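Long-range contact in Two-component system sensor histidine kinase (Bacteroides thetaiotaomicron, PDB 3OTT), which probably senses saccharides through this extracellular beta-propeller and beta-sandwich portion of a membrane histidine kinase thought to pass the signal on by phosphotransfer: residues B[634-644]-B[670-681]. Residues are numbered along the deposited sequence; the frame is centred on the assembly and turned at random.
Sequences RPILLTALYIN and DQNNLSFELSDL. With TBR (hexatantalum dodecabromide), chain D.
Arg634 bends back at chi3 (-100°) to bring NH1 to the carbonyl oxygen of Asp680 at 3.0 Å, meeting it from above the carbonyl plane; the Asp680 carboxylate, hydrogen-bonded to Asn689, adds a long salt bridge. With an alanine here, the Asp680 carbonyl would probably lose this donor and the carboxylate its nearby positive charge. At Leu637 antiparallel pairing begins, its N and O both bonded to Ser679, while its side chain crosses that of Leu681 at about a right angle, CD2 to CD2 4.2 Å. The following pairs show how a beta bulge lets a ladder slip by one residue: Thr639 N reaches Glu677 O at 3.0 Å, yet Glu677 N turns to Ala640 O. Thr639 OG1 bonds to Asp47 OD2, and Ser679 OG to Asp47 O while accepting from Leu681 N in an ST turn. Leu641, with CG anti to its own N (chi1 173°), runs alongside Phe676 and sets CD1 3.6 Å from CE2 of that ring, on the face shared with Leu638, Ile643, Leu674 and Leu678. On the other face the hydroxyl of Tyr642 donates to Glu677 OE2 at 2.9 Å, coming from above a carboxylate turned 48° from the ring; Arg711 forms a salt bridge with the same oxygen. Beyond Ile643, whose CG1 lies 3.9 Å from Leu674 CD2, Asn644 N closes the ladder on Asn673 O. Phe676 continues the apolar face onto Leu742 and Ile744 of the opposing sheet, the two-layer packing of a beta-sandwich, here the C-terminal domain of this extracellular portion, containing the Y_Y_Y family region.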
loop_
_atom_site.group_PDB
_atom_site.type_symbol
_atom_site.label_atom_id
_atom_site.label_comp_id
_atom_site.label_asym_id
_atom_site.label_seq_id
_atom_site.Cartn_x
_atom_site.Cartn_y
_atom_site.Cartn_z
ATOM N N ARG B 634 4.682 2.942 -23.521
ATOM C CA ARG B 634 3.345 2.453 -23.409
ATOM C C ARG B 634 3.058 1.351 -24.455
ATOM O O ARG B 634 3.573 1.403 -25.580
ATOM C CB ARG B 634 2.373 3.612 -23.555
ATOM C CG ARG B 634 2.270 4.467 -22.280
ATOM C CD ARG B 634 1.407 5.704 -22.513
ATOM N NE ARG B 634 2.257 6.861 -22.737
ATOM C CZ ARG B 634 2.644 7.331 -23.922
ATOM N NH1 ARG B 634 2.233 6.781 -25.055
ATOM N NH2 ARG B 634 3.439 8.396 -23.952
ATOM N N PRO B 635 2.246 0.356 -24.066
ATOM C CA PRO B 635 1.852 -0.693 -25.006
ATOM C C PRO B 635 1.010 -0.171 -26.177
ATOM O O PRO B 635 0.207 0.745 -26.016
ATOM C CB PRO B 635 0.991 -1.639 -24.165
ATOM C CG PRO B 635 0.477 -0.743 -23.028
ATOM C CD PRO B 635 1.659 0.156 -22.717
ATOM N N ILE B 636 1.196 -0.787 -27.331
ATOM C CA ILE B 636 0.386 -0.517 -28.506
ATOM C C ILE B 636 -0.894 -1.314 -28.362
ATOM O O ILE B 636 -0.816 -2.446 -27.988
ATOM C CB ILE B 636 1.138 -1.040 -29.728
ATOM C CG1 ILE B 636 2.530 -0.435 -29.765
ATOM C CG2 ILE B 636 0.328 -0.916 -31.048
ATOM C CD1 ILE B 636 3.413 -1.096 -30.845
ATOM N N LEU B 637 -2.042 -0.702 -28.637
ATOM C CA LEU B 637 -3.352 -1.322 -28.711
ATOM C C LEU B 637 -3.920 -1.166 -30.115
ATOM O O LEU B 637 -3.632 -0.213 -30.841
ATOM C CB LEU B 637 -4.369 -0.563 -27.867
ATOM C CG LEU B 637 -4.406 -0.437 -26.340
ATOM C CD1 LEU B 637 -3.195 0.301 -25.775
ATOM C CD2 LEU B 637 -5.692 0.344 -25.967
ATOM N N LEU B 638 -4.799 -2.074 -30.461
ATOM C CA LEU B 638 -5.522 -1.965 -31.695
ATOM C C LEU B 638 -6.888 -1.451 -31.322
ATOM O O LEU B 638 -7.504 -1.958 -30.406
ATOM C CB LEU B 638 -5.591 -3.361 -32.323
ATOM C CG LEU B 638 -4.662 -3.732 -33.485
ATOM C CD1 LEU B 638 -3.403 -2.968 -33.490
ATOM C CD2 LEU B 638 -4.428 -5.250 -33.474
ATOM N N THR B 639 -7.370 -0.441 -32.015
ATOM C CA THR B 639 -8.563 0.261 -31.531
ATOM C C THR B 639 -9.678 0.238 -32.554
ATOM O O THR B 639 -10.819 0.679 -32.266
ATOM C CB THR B 639 -8.223 1.736 -31.103
ATOM O OG1 THR B 639 -7.574 2.403 -32.177
ATOM C CG2 THR B 639 -7.190 1.740 -29.980
ATOM N N ALA B 640 -9.377 -0.270 -33.757
ATOM C CA ALA B 640 -10.438 -0.434 -34.773
ATOM C C ALA B 640 -10.111 -1.453 -35.855
ATOM O O ALA B 640 -9.003 -1.535 -36.336
ATOM C CB ALA B 640 -10.756 0.899 -35.405
ATOM N N LEU B 641 -11.123 -2.210 -36.268
ATOM C CA LEU B 641 -10.973 -3.112 -37.389
ATOM C C LEU B 641 -11.959 -2.697 -38.492
ATOM O O LEU B 641 -13.138 -2.529 -38.224
ATOM C CB LEU B 641 -11.276 -4.552 -36.945
ATOM C CG LEU B 641 -11.323 -5.639 -38.047
ATOM C CD1 LEU B 641 -9.966 -5.819 -38.687
ATOM C CD2 LEU B 641 -11.770 -6.944 -37.478
ATOM N N TYR B 642 -11.464 -2.519 -39.721
ATOM C CA TYR B 642 -12.302 -2.289 -40.884
ATOM C C TYR B 642 -12.207 -3.461 -41.847
ATOM O O TYR B 642 -11.111 -4.042 -42.066
ATOM C CB TYR B 642 -11.854 -1.039 -41.636
ATOM C CG TYR B 642 -11.958 0.271 -40.882
ATOM C CD1 TYR B 642 -11.033 0.573 -39.887
ATOM C CD2 TYR B 642 -12.945 1.206 -41.186
ATOM C CE1 TYR B 642 -11.098 1.774 -39.175
ATOM C CE2 TYR B 642 -13.020 2.468 -40.485
ATOM C CZ TYR B 642 -12.068 2.708 -39.477
ATOM O OH TYR B 642 -12.033 3.837 -38.733
ATOM N N ILE B 643 -13.358 -3.804 -42.415
ATOM C CA ILE B 643 -13.450 -4.782 -43.480
ATOM C C ILE B 643 -14.142 -4.059 -44.631
ATOM O O ILE B 643 -15.191 -3.410 -44.436
ATOM C CB ILE B 643 -14.278 -6.003 -43.049
ATOM C CG1 ILE B 643 -13.516 -6.802 -41.993
ATOM C CG2 ILE B 643 -14.705 -6.853 -44.294
ATOM C CD1 ILE B 643 -14.402 -7.595 -41.083
ATOM N N ASN B 644 -13.522 -4.117 -45.816
ATOM C CA ASN B 644 -14.000 -3.365 -46.973
ATOM C C ASN B 644 -14.265 -1.955 -46.586
ATOM O O ASN B 644 -15.228 -1.339 -47.047
ATOM C CB ASN B 644 -15.271 -3.982 -47.572
ATOM C CG ASN B 644 -15.052 -5.400 -47.998
ATOM O OD1 ASN B 644 -14.033 -5.715 -48.630
ATOM N ND2 ASN B 644 -15.946 -6.279 -47.611
ATOM N N ASP B 670 -14.083 -13.694 -48.175
ATOM C CA ASP B 670 -14.425 -12.357 -48.701
ATOM C C ASP B 670 -14.320 -11.196 -47.694
ATOM O O ASP B 670 -14.708 -10.062 -47.986
ATOM C CB ASP B 670 -15.811 -12.350 -49.347
ATOM C CG ASP B 670 -16.909 -12.811 -48.393
ATOM O OD1 ASP B 670 -16.602 -13.485 -47.376
ATOM O OD2 ASP B 670 -18.090 -12.532 -48.676
ATOM N N GLN B 671 -13.776 -11.486 -46.521
ATOM C CA GLN B 671 -13.434 -10.469 -45.554
ATOM C C GLN B 671 -11.924 -10.327 -45.621
ATOM O O GLN B 671 -11.210 -10.526 -44.626
ATOM C CB GLN B 671 -13.917 -10.902 -44.151
ATOM C CG GLN B 671 -15.444 -11.024 -44.070
ATOM C CD GLN B 671 -15.976 -11.436 -42.695
ATOM O OE1 GLN B 671 -15.520 -12.393 -42.092
ATOM N NE2 GLN B 671 -16.986 -10.737 -42.236
ATOM N N ASN B 672 -11.427 -9.987 -46.797
ATOM C CA ASN B 672 -9.979 -10.031 -47.004
ATOM C C ASN B 672 -9.366 -8.674 -47.374
ATOM O O ASN B 672 -8.199 -8.610 -47.814
ATOM C CB ASN B 672 -9.629 -11.105 -48.083
ATOM C CG ASN B 672 -10.279 -10.801 -49.412
ATOM O OD1 ASN B 672 -11.335 -10.204 -49.457
ATOM N ND2 ASN B 672 -9.644 -11.177 -50.482
ATOM N N ASN B 673 -10.159 -7.618 -47.233
ATOM C CA ASN B 673 -9.668 -6.260 -47.432
ATOM C C ASN B 673 -9.797 -5.545 -46.093
ATOM O O ASN B 673 -10.877 -5.150 -45.692
ATOM C CB ASN B 673 -10.415 -5.582 -48.592
ATOM C CG ASN B 673 -10.114 -6.274 -49.970
ATOM O OD1 ASN B 673 -9.100 -6.003 -50.602
ATOM N ND2 ASN B 673 -11.016 -7.164 -50.414
ATOM N N LEU B 674 -8.669 -5.462 -45.387
ATOM C CA LEU B 674 -8.605 -5.186 -43.955
ATOM C C LEU B 674 -7.850 -3.902 -43.599
ATOM O O LEU B 674 -6.822 -3.572 -44.226
ATOM C CB LEU B 674 -7.919 -6.342 -43.242
ATOM C CG LEU B 674 -8.424 -7.747 -43.522
ATOM C CD1 LEU B 674 -7.667 -8.656 -42.640
ATOM C CD2 LEU B 674 -9.961 -7.872 -43.254
ATOM N N SER B 675 -8.393 -3.155 -42.635
ATOM C CA SER B 675 -7.649 -2.037 -42.037
ATOM C C SER B 675 -7.691 -2.122 -40.539
ATOM O O SER B 675 -8.598 -2.687 -39.977
ATOM C CB SER B 675 -8.135 -0.667 -42.483
ATOM O OG SER B 675 -7.815 -0.458 -43.812
ATOM N N PHE B 676 -6.683 -1.552 -39.924
ATOM C CA PHE B 676 -6.419 -1.663 -38.502
ATOM C C PHE B 676 -5.968 -0.260 -38.124
ATOM O O PHE B 676 -5.068 0.290 -38.803
ATOM C CB PHE B 676 -5.249 -2.642 -38.251
ATOM C CG PHE B 676 -5.529 -4.065 -38.699
ATOM C CD1 PHE B 676 -5.163 -4.502 -39.968
ATOM C CD2 PHE B 676 -6.199 -4.948 -37.874
ATOM C CE1 PHE B 676 -5.455 -5.860 -40.412
ATOM C CE2 PHE B 676 -6.457 -6.276 -38.301
ATOM C CZ PHE B 676 -6.088 -6.706 -39.597
ATOM N N GLU B 677 -6.577 0.320 -37.086
ATOM C CA GLU B 677 -6.009 1.497 -36.433
ATOM C C GLU B 677 -5.320 1.050 -35.183
ATOM O O GLU B 677 -5.782 0.161 -34.509
ATOM C CB GLU B 677 -7.074 2.539 -36.090
ATOM C CG GLU B 677 -7.617 3.180 -37.342
ATOM C CD GLU B 677 -8.788 4.081 -37.082
ATOM O OE1 GLU B 677 -9.153 4.283 -35.895
ATOM O OE2 GLU B 677 -9.356 4.572 -38.081
ATOM N N LEU B 678 -4.242 1.726 -34.853
ATOM C CA LEU B 678 -3.384 1.351 -33.726
ATOM C C LEU B 678 -3.204 2.597 -32.849
ATOM O O LEU B 678 -3.259 3.723 -33.350
ATOM C CB LEU B 678 -2.013 0.843 -34.252
ATOM C CG LEU B 678 -1.099 1.886 -34.907
ATOM C CD1 LEU B 678 -0.145 2.561 -33.896
ATOM C CD2 LEU B 678 -0.285 1.259 -35.988
ATOM N N SER B 679 -2.965 2.424 -31.566
ATOM C CA SER B 679 -2.578 3.589 -30.753
ATOM C C SER B 679 -1.807 3.150 -29.521
ATOM O O SER B 679 -2.079 2.088 -28.969
ATOM C CB SER B 679 -3.837 4.365 -30.332
ATOM O OG SER B 679 -3.526 5.327 -29.340
ATOM N N ASP B 680 -0.878 3.966 -29.063
ATOM C CA ASP B 680 -0.259 3.773 -27.773
ATOM C C ASP B 680 -0.758 4.859 -26.779
ATOM O O ASP B 680 -0.117 5.142 -25.758
ATOM C CB ASP B 680 1.257 3.799 -27.900
ATOM C CG ASP B 680 1.816 5.147 -28.485
ATOM O OD1 ASP B 680 1.055 6.066 -28.942
ATOM O OD2 ASP B 680 3.076 5.262 -28.513
ATOM N N LEU B 681 -1.913 5.440 -27.084
ATOM C CA LEU B 681 -2.606 6.414 -26.178
ATOM C C LEU B 681 -1.734 7.635 -25.917
ATOM O O LEU B 681 -1.389 7.892 -24.795
ATOM C CB LEU B 681 -2.982 5.776 -24.829
ATOM C CG LEU B 681 -3.783 4.446 -24.791
ATOM C CD1 LEU B 681 -3.988 4.063 -23.277
ATOM C CD2 LEU B 681 -5.107 4.470 -25.495
HETATM TA TA1 TBR D . 0.032 4.397 -15.039
HETATM TA TA2 TBR D . -0.751 4.708 -17.650
HETATM TA TA3 TBR D . 1.754 3.470 -17.062
HETATM TA TA4 TBR D . -0.407 1.984 -18.118
HETATM TA TA5 TBR D . 0.377 1.678 -15.450
HETATM TA TA6 TBR D . -2.031 2.950 -16.021
HETATM BR BR1 TBR D . -0.472 6.765 -15.989
HETATM BR BR2 TBR D . 2.557 5.036 -15.071
HETATM BR BR3 TBR D . 0.784 2.825 -13.143
HETATM BR BR4 TBR D . -2.204 4.216 -13.752
HETATM BR BR5 TBR D . 1.488 5.525 -18.668
HETATM BR BR6 TBR D . 2.979 1.554 -15.816
HETATM BR BR7 TBR D . 0.149 -0.349 -17.067
HETATM BR BR8 TBR D . -2.883 1.269 -17.838
HETATM BR BR9 TBR D . -1.187 3.624 -19.985
HETATM BR BRA TBR D . 1.996 1.938 -19.177
HETATM BR BRB TBR D . -1.892 0.857 -14.480
HETATM BR BRC TBR D . -3.284 4.871 -17.266
HETATM O O HOH W 1 -1.093 2.324 -24.005
#